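Local coordinates for chitin oligosaccharide binding protein NagB2 (Paenibacillus sp. FPU-7, PDB 7EHU) that binds chitin oligosaccharides such as diacetylchitobiose and triacetylchitotriose as an extracellular solute-binding protein, probably delivering them to a transporter for uptake, at residues Asn38-Ala43 / Leu255-Gly260; Ile188-Gly193 / Gly197-Met202. All coordinates share one frame; numbering follows the deposited sequence.

Interaction 1: Asn38-Ala43 / Leu255-Gly260; sequences NVRDTA and LKYSEG. With NAG (2-acetamido-2-deoxy-beta-D-glucopyranose), chain B.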
ATOM      1  N   ASN A  38       7.045   6.655  -9.255  1.00  9.26           N
ATOM      2  CA  ASN A  38       8.293   6.874  -8.508  1.00  9.60           C
ATOM      3  C   ASN A  38       8.832   8.288  -8.683  1.00 10.94           C
ATOM      4  O   ASN A  38       9.923   8.499  -9.217  1.00 12.16           O
ATOM      5  CB  ASN A  38       9.306   5.824  -8.918  1.00 10.36           C
ATOM      6  CG  ASN A  38       8.805   4.457  -8.633  1.00 10.72           C
ATOM      7  OD1 ASN A  38       8.408   4.180  -7.493  1.00 12.08           O
ATOM      8  ND2 ASN A  38       8.745   3.608  -9.647  1.00 12.01           N
ATOM      9  N   VAL A  39       8.042   9.257  -8.193  1.00 10.94           N
ATOM     10  CA  VAL A  39       8.294  10.679  -8.414  1.00 11.96           C
ATOM     11  C   VAL A  39       8.969  11.377  -7.235  1.00 13.01           C
ATOM     12  O   VAL A  39       9.616  12.409  -7.424  1.00 13.74           O
ATOM     13  CB  VAL A  39       7.009  11.440  -8.822  1.00 12.85           C
ATOM     14  CG1 VAL A  39       6.446  10.885 -10.104  1.00 14.38           C
ATOM     15  CG2 VAL A  39       5.964  11.440  -7.715  1.00 14.26           C
ATOM     16  N   ARG A  40       8.789  10.880  -6.012  1.00 12.83           N
ATOM     17  CA  ARG A  40       9.314  11.585  -4.849  1.00 13.79           C
ATOM     18  C   ARG A  40      10.810  11.318  -4.691  1.00 13.80           C
ATOM     19  O   ARG A  40      11.339  10.321  -5.188  1.00 13.32           O
ATOM     20  CB  ARG A  40       8.589  11.144  -3.576  1.00 15.84           C
ATOM     21  CG  ARG A  40       7.092  11.452  -3.555  1.00 17.89           C
ATOM     22  CD  ARG A  40       6.461  11.046  -2.202  1.00 20.51           C
ATOM     23  NE  ARG A  40       5.015  11.282  -2.114  1.00 23.84           N
ATOM     24  CZ  ARG A  40       4.059  10.344  -2.074  1.00 23.94           C
ATOM     25  NH1 ARG A  40       4.332   9.045  -2.108  1.00 24.11           N
ATOM     26  NH2 ARG A  40       2.801  10.725  -1.972  1.00 25.40           N
ATOM     27  N   ASP A  41      11.487  12.224  -3.979  1.00 15.06           N
ATOM     28  CA  ASP A  41      12.924  12.067  -3.764  1.00 16.10           C
ATOM     29  C   ASP A  41      13.239  10.727  -3.104  1.00 15.11           C
ATOM     30  O   ASP A  41      14.261  10.089  -3.404  1.00 15.95           O
ATOM     31  CB  ASP A  41      13.467  13.214  -2.904  1.00 20.64           C
ATOM     32  CG  ASP A  41      13.328  14.572  -3.561  1.00 25.77           C
ATOM     33  OD1 ASP A  41      13.489  15.596  -2.846  1.00 28.02           O
ATOM     34  OD2 ASP A  41      13.066  14.617  -4.782  1.00 28.36           O
ATOM     35  N   THR A  42      12.379  10.283  -2.190  1.00 14.14           N
ATOM     36  CA  THR A  42      12.624   9.028  -1.490  1.00 13.45           C
ATOM     37  C   THR A  42      12.486   7.813  -2.394  1.00 12.91           C
ATOM     38  O   THR A  42      12.856   6.710  -1.979  1.00 13.22           O
ATOM     39  CB  THR A  42      11.655   8.884  -0.321  1.00 13.22           C
ATOM     40  OG1 THR A  42      10.319   9.044  -0.811  1.00 13.66           O
ATOM     41  CG2 THR A  42      11.921   9.923   0.785  1.00 14.70           C
ATOM     42  N   ALA A  43      11.940   7.980  -3.598  1.00 12.69           N
ATOM     43  CA  ALA A  43      11.769   6.890  -4.550  1.00 12.50           C
ATOM     44  C   ALA A  43      12.814   6.910  -5.657  1.00 12.17           C
ATOM     45  O   ALA A  43      12.677   6.167  -6.640  1.00 11.97           O
ATOM     46  CB  ALA A  43      10.362   6.946  -5.150  1.00 12.51           C
ATOM     47  N   LEU A 255      -0.851  18.037   6.905  1.00 15.42           N
ATOM     48  CA  LEU A 255       0.381  17.423   6.442  1.00 14.82           C
ATOM     49  C   LEU A 255       0.087  16.437   5.328  1.00 14.55           C
ATOM     50  O   LEU A 255      -0.901  15.701   5.390  1.00 17.17           O
ATOM     51  CB  LEU A 255       1.040  16.659   7.588  1.00 15.03           C
ATOM     52  CG  LEU A 255       1.533  17.535   8.735  1.00 16.35           C
ATOM     53  CD1 LEU A 255       1.852  16.648   9.947  1.00 16.71           C
ATOM     54  CD2 LEU A 255       2.760  18.347   8.352  1.00 17.75           C
ATOM     55  N   LYS A 256       0.966  16.402   4.336  1.00 13.42           N
ATOM     56  CA  LYS A 256       0.946  15.378   3.301  1.00 13.80           C
ATOM     57  C   LYS A 256       1.481  14.063   3.866  1.00 12.06           C
ATOM     58  O   LYS A 256       2.188  14.040   4.876  1.00 11.54           O
ATOM     59  CB  LYS A 256       1.850  15.814   2.144  1.00 17.43           C
ATOM     60  CG  LYS A 256       1.511  17.152   1.488  1.00 22.36           C
ATOM     61  CD  LYS A 256       2.307  17.372   0.187  1.00 27.47           C
ATOM     62  CE  LYS A 256       3.828  17.198   0.359  1.00 30.31           C
ATOM     63  NZ  LYS A 256       4.607  18.104  -0.544  1.00 32.30           N
ATOM     64  N   TYR A 257       1.162  12.971   3.165  1.00 11.87           N
ATOM     65  CA  TYR A 257       1.625  11.639   3.558  1.00 10.73           C
ATOM     66  C   TYR A 257       3.110  11.650   3.883  1.00 10.32           C
ATOM     67  O   TYR A 257       3.526  11.159   4.934  1.00  9.85           O
ATOM     68  CB  TYR A 257       1.360  10.672   2.395  1.00 11.11           C
ATOM     69  CG  TYR A 257       1.920   9.292   2.544  1.00 10.24           C
ATOM     70  CD1 TYR A 257       1.630   8.513   3.647  1.00 10.28           C
ATOM     71  CD2 TYR A 257       2.718   8.755   1.549  1.00 10.23           C
ATOM     72  CE1 TYR A 257       2.128   7.230   3.763  1.00  9.87           C
ATOM     73  CE2 TYR A 257       3.223   7.485   1.641  1.00  9.47           C
ATOM     74  CZ  TYR A 257       2.907   6.714   2.742  1.00  9.20           C
ATOM     75  OH  TYR A 257       3.399   5.428   2.776  1.00  9.73           O
ATOM     76  N   SER A 258       3.925  12.174   2.967  1.00 10.97           N
ATOM     77  CA  SER A 258       5.373  12.131   3.148  0.73 12.63           C
ATOM     78  C   SER A 258       5.833  13.010   4.306  1.00 11.25           C
ATOM     79  O   SER A 258       6.881  12.739   4.919  1.00 12.34           O
ATOM     80  CB  SER A 258       6.059  12.559   1.857  0.73 14.55           C
ATOM     81  OG  SER A 258       5.704  13.894   1.519  0.73 15.23           O
ATOM     82  N   GLU A 259       5.064  14.049   4.634  1.00 11.61           N
ATOM     83  CA  GLU A 259       5.399  14.880   5.784  1.00 12.00           C
ATOM     84  C   GLU A 259       5.094  14.163   7.088  1.00 11.68           C
ATOM     85  O   GLU A 259       5.834  14.327   8.064  1.00 11.39           O
ATOM     86  CB  GLU A 259       4.638  16.204   5.674  1.00 13.01           C
ATOM     87  CG  GLU A 259       5.138  17.091   4.511  1.00 14.79           C
ATOM     88  CD  GLU A 259       4.251  18.301   4.201  1.00 16.55           C
ATOM     89  OE1 GLU A 259       3.075  18.306   4.562  1.00 16.47           O
ATOM     90  OE2 GLU A 259       4.770  19.244   3.565  1.00 22.43           O
ATOM     91  N   GLY A 260       4.044  13.333   7.120  1.00 10.76           N
ATOM     92  CA  GLY A 260       3.837  12.460   8.261  1.00 10.70           C
ATOM     93  C   GLY A 260       4.977  11.475   8.439  1.00 10.26           C
ATOM     94  O   GLY A 260       5.432  11.229   9.557  1.00 10.49           O
TER
HETATM   95  C1  NAG B   1       9.417   3.231  -3.049  1.00 13.95           C
HETATM   96  C2  NAG B   1       8.433   4.180  -2.342  1.00 11.35           C
HETATM   97  C3  NAG B   1       7.069   3.522  -2.173  1.00 10.20           C
HETATM   98  C4  NAG B   1       6.615   2.796  -3.435  1.00  9.60           C
HETATM   99  C5  NAG B   1       7.746   1.981  -4.044  1.00 10.39           C
HETATM  100  C6  NAG B   1       7.387   1.359  -5.370  1.00 11.21           C
HETATM  101  C7  NAG B   1       9.364   5.755  -0.668  1.00 12.57           C
HETATM  102  C8  NAG B   1       9.884   5.880   0.741  1.00 13.90           C
HETATM  103  N2  NAG B   1       8.963   4.533  -1.034  1.00 12.02           N
HETATM  104  O1  NAG B   1      10.613   3.877  -3.314  1.00 18.68           O
HETATM  105  O3  NAG B   1       6.141   4.527  -1.771  1.00 10.66           O
HETATM  106  O4  NAG B   1       5.646   1.817  -3.061  1.00  9.08           O
HETATM  107  O5  NAG B   1       8.885   2.816  -4.259  1.00 12.53           O
HETATM  108  O6  NAG B   1       6.787   2.298  -6.245  1.00 11.61           O
HETATM  109  O7  NAG B   1       9.282   6.722  -1.429  1.00 13.19           O

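Interaction 2: Ile188-Gly193 / Gly197-Met202; sequences IALGGG and GWAINM. With NAG (2-acetamido-2-deoxy-beta-D-glucopyranose), chain C.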
ATOM      1  N   ILE A 188       1.602   9.361  17.597  1.00 12.44           N
ATOM      2  CA  ILE A 188       1.414   8.743  16.284  1.00 11.66           C
ATOM      3  C   ILE A 188       1.546   9.810  15.202  1.00 10.89           C
ATOM      4  O   ILE A 188       0.740  10.747  15.146  1.00 13.33           O
ATOM      5  CB  ILE A 188       0.040   8.058  16.156  1.00 12.13           C
ATOM      6  CG1 ILE A 188      -0.191   7.024  17.257  1.00 12.97           C
ATOM      7  CG2 ILE A 188      -0.103   7.414  14.781  1.00 11.69           C
ATOM      8  CD1 ILE A 188      -1.618   6.535  17.372  1.00 13.72           C
ATOM      9  N   ALA A 189       2.563   9.670  14.353  1.00 10.15           N
ATOM     10  CA  ALA A 189       2.676  10.493  13.155  1.00 10.29           C
ATOM     11  C   ALA A 189       1.677  10.039  12.106  1.00 10.40           C
ATOM     12  O   ALA A 189       1.417   8.845  11.950  1.00 10.97           O
ATOM     13  CB  ALA A 189       4.082  10.364  12.582  1.00 11.24           C
ATOM     14  N   LEU A 190       1.123  10.996  11.364  1.00 11.36           N
ATOM     15  CA  LEU A 190       0.230  10.656  10.270  1.00 11.79           C
ATOM     16  C   LEU A 190       0.064  11.935   9.436  1.00 11.38           C
ATOM     17  O   LEU A 190      -0.261  13.003   9.975  1.00 13.02           O
ATOM     18  CB  LEU A 190      -1.117  10.232  10.838  1.00 11.92           C
ATOM     19  CG  LEU A 190      -1.969   9.314   9.946  1.00 13.40           C
ATOM     20  CD1 LEU A 190      -3.114   8.677  10.787  1.00 14.31           C
ATOM     21  CD2 LEU A 190      -2.367   9.765   8.608  1.00 14.53           C
ATOM     22  N   GLY A 191       0.299  11.847   8.132  1.00 11.58           N
ATOM     23  CA  GLY A 191       0.004  12.922   7.204  1.00 12.05           C
ATOM     24  C   GLY A 191      -1.184  12.539   6.352  1.00 11.87           C
ATOM     25  O   GLY A 191      -1.060  11.686   5.479  1.00 12.37           O
ATOM     26  N   GLY A 192      -2.347  13.129   6.625  1.00 13.09           N
ATOM     27  CA  GLY A 192      -3.575  12.721   5.975  1.00 13.68           C
ATOM     28  C   GLY A 192      -4.375  13.860   5.373  1.00 14.60           C
ATOM     29  O   GLY A 192      -5.575  13.713   5.134  1.00 18.30           O
ATOM     30  N   GLY A 193      -3.727  14.991   5.093  1.00 14.91           N
ATOM     31  CA  GLY A 193      -4.392  16.148   4.536  1.00 15.53           C
ATOM     32  C   GLY A 193      -4.489  16.085   3.027  1.00 16.74           C
ATOM     33  O   GLY A 193      -4.126  15.100   2.389  1.00 16.78           O
ATOM     34  N   GLY A 197      -5.993  11.246   2.120  1.00 11.05           N
ATOM     35  CA  GLY A 197      -6.836  10.528   3.065  1.00 11.11           C
ATOM     36  C   GLY A 197      -6.549   9.040   3.151  1.00 10.60           C
ATOM     37  O   GLY A 197      -6.809   8.415   4.192  1.00 10.94           O
ATOM     38  N   TRP A 198      -6.009   8.451   2.082  1.00  9.56           N
ATOM     39  CA  TRP A 198      -5.682   7.029   2.096  1.00  9.11           C
ATOM     40  C   TRP A 198      -4.715   6.697   3.232  1.00  8.73           C
ATOM     41  O   TRP A 198      -4.711   5.568   3.740  1.00  8.83           O
ATOM     42  CB  TRP A 198      -5.085   6.602   0.750  1.00  9.72           C
ATOM     43  CG  TRP A 198      -3.650   6.997   0.556  1.00  9.29           C
ATOM     44  CD1 TRP A 198      -3.178   8.182   0.059  1.00  9.55           C
ATOM     45  CD2 TRP A 198      -2.494   6.218   0.902  1.00  8.58           C
ATOM     46  NE1 TRP A 198      -1.807   8.182   0.075  1.00  9.88           N
ATOM     47  CE2 TRP A 198      -1.366   6.989   0.585  1.00  8.86           C
ATOM     48  CE3 TRP A 198      -2.311   4.932   1.451  1.00  9.32           C
ATOM     49  CZ2 TRP A 198      -0.081   6.506   0.756  1.00  9.58           C
ATOM     50  CZ3 TRP A 198      -1.044   4.477   1.634  1.00  9.35           C
ATOM     51  CH2 TRP A 198       0.057   5.261   1.296  1.00  9.76           C
ATOM     52  N   ALA A 199      -3.874   7.652   3.634  1.00  9.09           N
ATOM     53  CA  ALA A 199      -2.926   7.387   4.717  1.00  9.30           C
ATOM     54  C   ALA A 199      -3.649   7.198   6.046  1.00  9.51           C
ATOM     55  O   ALA A 199      -3.237   6.369   6.870  1.00  9.58           O
ATOM     56  CB  ALA A 199      -1.923   8.528   4.804  1.00  9.69           C
ATOM     57  N   ILE A 200      -4.716   7.967   6.275  1.00  9.67           N
ATOM     58  CA  ILE A 200      -5.576   7.728   7.431  1.00  9.98           C
ATOM     59  C   ILE A 200      -6.229   6.362   7.308  1.00 10.34           C
ATOM     60  O   ILE A 200      -6.358   5.623   8.290  1.00  9.79           O
ATOM     61  CB  ILE A 200      -6.634   8.835   7.565  1.00 10.68           C
ATOM     62  CG1 ILE A 200      -6.006  10.218   7.753  1.00 11.42           C
ATOM     63  CG2 ILE A 200      -7.570   8.538   8.745  1.00 12.12           C
ATOM     64  CD1 ILE A 200      -6.967  11.369   7.421  1.00 13.20           C
ATOM     65  N   ASN A 201      -6.654   6.009   6.098  1.00 10.14           N
ATOM     66  CA  ASN A 201      -7.327   4.736   5.897  1.00  9.89           C
ATOM     67  C   ASN A 201      -6.441   3.531   6.165  1.00  9.45           C
ATOM     68  O   ASN A 201      -6.972   2.449   6.431  1.00  9.68           O
ATOM     69  CB  ASN A 201      -7.958   4.649   4.508  1.00 10.19           C
ATOM     70  CG  ASN A 201      -9.254   5.449   4.407  1.00 10.68           C
ATOM     71  OD1 ASN A 201      -9.896   5.755   5.408  1.00 11.64           O
ATOM     72  ND2 ASN A 201      -9.649   5.760   3.183  1.00 10.85           N
ATOM     73  N   MET A 202      -5.118   3.668   6.108  1.00  8.90           N
ATOM     74  CA  MET A 202      -4.278   2.537   6.515  1.00  8.98           C
ATOM     75  C   MET A 202      -4.592   2.163   7.951  1.00  9.37           C
ATOM     76  O   MET A 202      -4.841   0.999   8.282  1.00 10.07           O
ATOM     77  CB  MET A 202      -2.800   2.924   6.402  1.00  8.64           C
ATOM     78  CG  MET A 202      -2.288   3.004   4.970  1.00  9.30           C
ATOM     79  SD  MET A 202      -0.469   2.988   4.882  1.00  8.76           S
ATOM     80  CE  MET A 202      -0.146   4.713   5.293  1.00  9.83           C
TER
HETATM   81  C1  NAG C   3      -0.667   2.070  -1.420  1.00  8.40           C
HETATM   82  C2  NAG C   3      -2.003   2.650  -1.818  1.00  7.93           C
HETATM   83  C3  NAG C   3      -3.102   2.177  -0.867  1.00  7.72           C
HETATM   84  C4  NAG C   3      -3.105   0.655  -0.779  1.00  7.25           C
HETATM   85  C5  NAG C   3      -1.716   0.142  -0.414  1.00  7.50           C
HETATM   86  C6  NAG C   3      -1.614  -1.369  -0.411  1.00  7.98           C
HETATM   87  C7  NAG C   3      -2.108   4.780  -3.025  1.00 10.11           C
HETATM   88  C8  NAG C   3      -2.074   6.280  -2.910  1.00 10.75           C
HETATM   89  N2  NAG C   3      -1.970   4.102  -1.884  1.00  7.92           N
HETATM   90  O3  NAG C   3      -4.346   2.667  -1.350  1.00  8.76           O
HETATM   91  O4  NAG C   3      -4.009   0.186   0.217  1.00  8.29           O
HETATM   92  O5  NAG C   3      -0.759   0.649  -1.359  1.00  7.91           O
HETATM   93  O6  NAG C   3      -1.918  -1.922  -1.682  1.00  8.62           O
HETATM   94  O7  NAG C   3      -2.267   4.208  -4.104  1.00 12.22           O

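Interaction 1: Asn38-Ala43 / Leu255-Gly260
The guanidinium of R40 meets the phenol ring of Y257 unequally: CD2 of Y257 lies over one guanidinium face, whereas R40 NH1, 4.0 Å from that CD2, sits at the edge of the ring, near its plane. The two planes are 59° apart and the side chains cross at about a right angle, so the contact is a van der Waals approach of CD2 to the guanidinium face. S258 CB comes in obliquely, 4.3 Å from R40 NE. R40 spans the distance because its chain is extended from CG to NE. D73 forms a salt bridge with R40 NH1, while the OH of Y257 is hydrogen-bonded to D274 and W277, so both polar ends are anchored beyond the contact.

With the loop that follows strand 30-36 on one side and the start of helix 257-265 on the other, the contact is consistent with a meeting of the two lobes of a solute-binding protein across the sugar cleft. The same loop binds an N-acetylglucosamine directly. T42 turns OG1 between its backbone N and carbonyl carbon (chi1 54°), and OG1 donates to the acetamido oxygen O7 at 2.6 Å. At the other end of the sugar, O6 donates to N38 OD1 at 2.8 Å. Replacing N38 by an alanine removes OD1, and O6 is likely to lose this acceptor and one restraint on its rotation. At the start of helix 257-265, K256 occupies the N-cap position, and its backbone N donates to E259 OE1 at 2.9 Å, nearly straight at 169°.

Interaction 2: Ile188-Gly193 / Gly197-Met202
With chi1 at -156°, L190 holds CG anti to its backbone N and carries CD2 to helix 197-212; I200, with CG1 anti to its carbonyl carbon (chi1 -60°), brings its longer branch to meet it. L190 CD2 lies 3.8 Å from I200 CG1, the two side chains crossing at about a right angle, and the same methyl packs against A199 CB at 4.0 Å. Beside this apolar patch the helix rests on bare backbone: A199 CB approaches G191 O to 3.3 Å, and I200 CD1 reaches G192 O at 3.6 Å. That carbonyl oxygen also accepts a hydrogen bond from Q405 of helix 394-408, which satisfies it in a fully buried contact. The absence of a side chain at G192 matters sterically, since a CB built there would fall only 2.5 Å from I200 CG1. The close fit at this point thus depends on G192, which lies in the run G191-G193 between strand 188-189 and the helix.

On the sugar side, the W198 indole faces an N-acetylglucosamine whose N2 stands 3.4 Å above the ring plane, displaced toward the ring's periphery, and whose acetyl methyl C8 lies 3.5 Å from W198 NE1. An indole face laid against an acetamido group in this way is an aromatic platform, a familiar feature of carbohydrate-binding sites.

Along the chain the segments run 38-43, 188-193, 197-202 and 255-260, so both segments of interaction 2 fall between those of interaction 1. Their centres are 12 Å apart, and they touch through helix 257-265 and the residues leading into it: L255 O and G193 N are 2.9 Å apart, a probable hydrogen bond, and Y257 CZ lies 3.5 Å from W198 CH2. The Y257 and W198 rings meet with planes at about 55°. Strand 188-189, parallel to strand 271-275, ties interaction 2 to the mixed sheet. Y257 therefore links the R40 loop to the W198 platform, and the two contacts address different N-acetylglucosamine units in the sugar site.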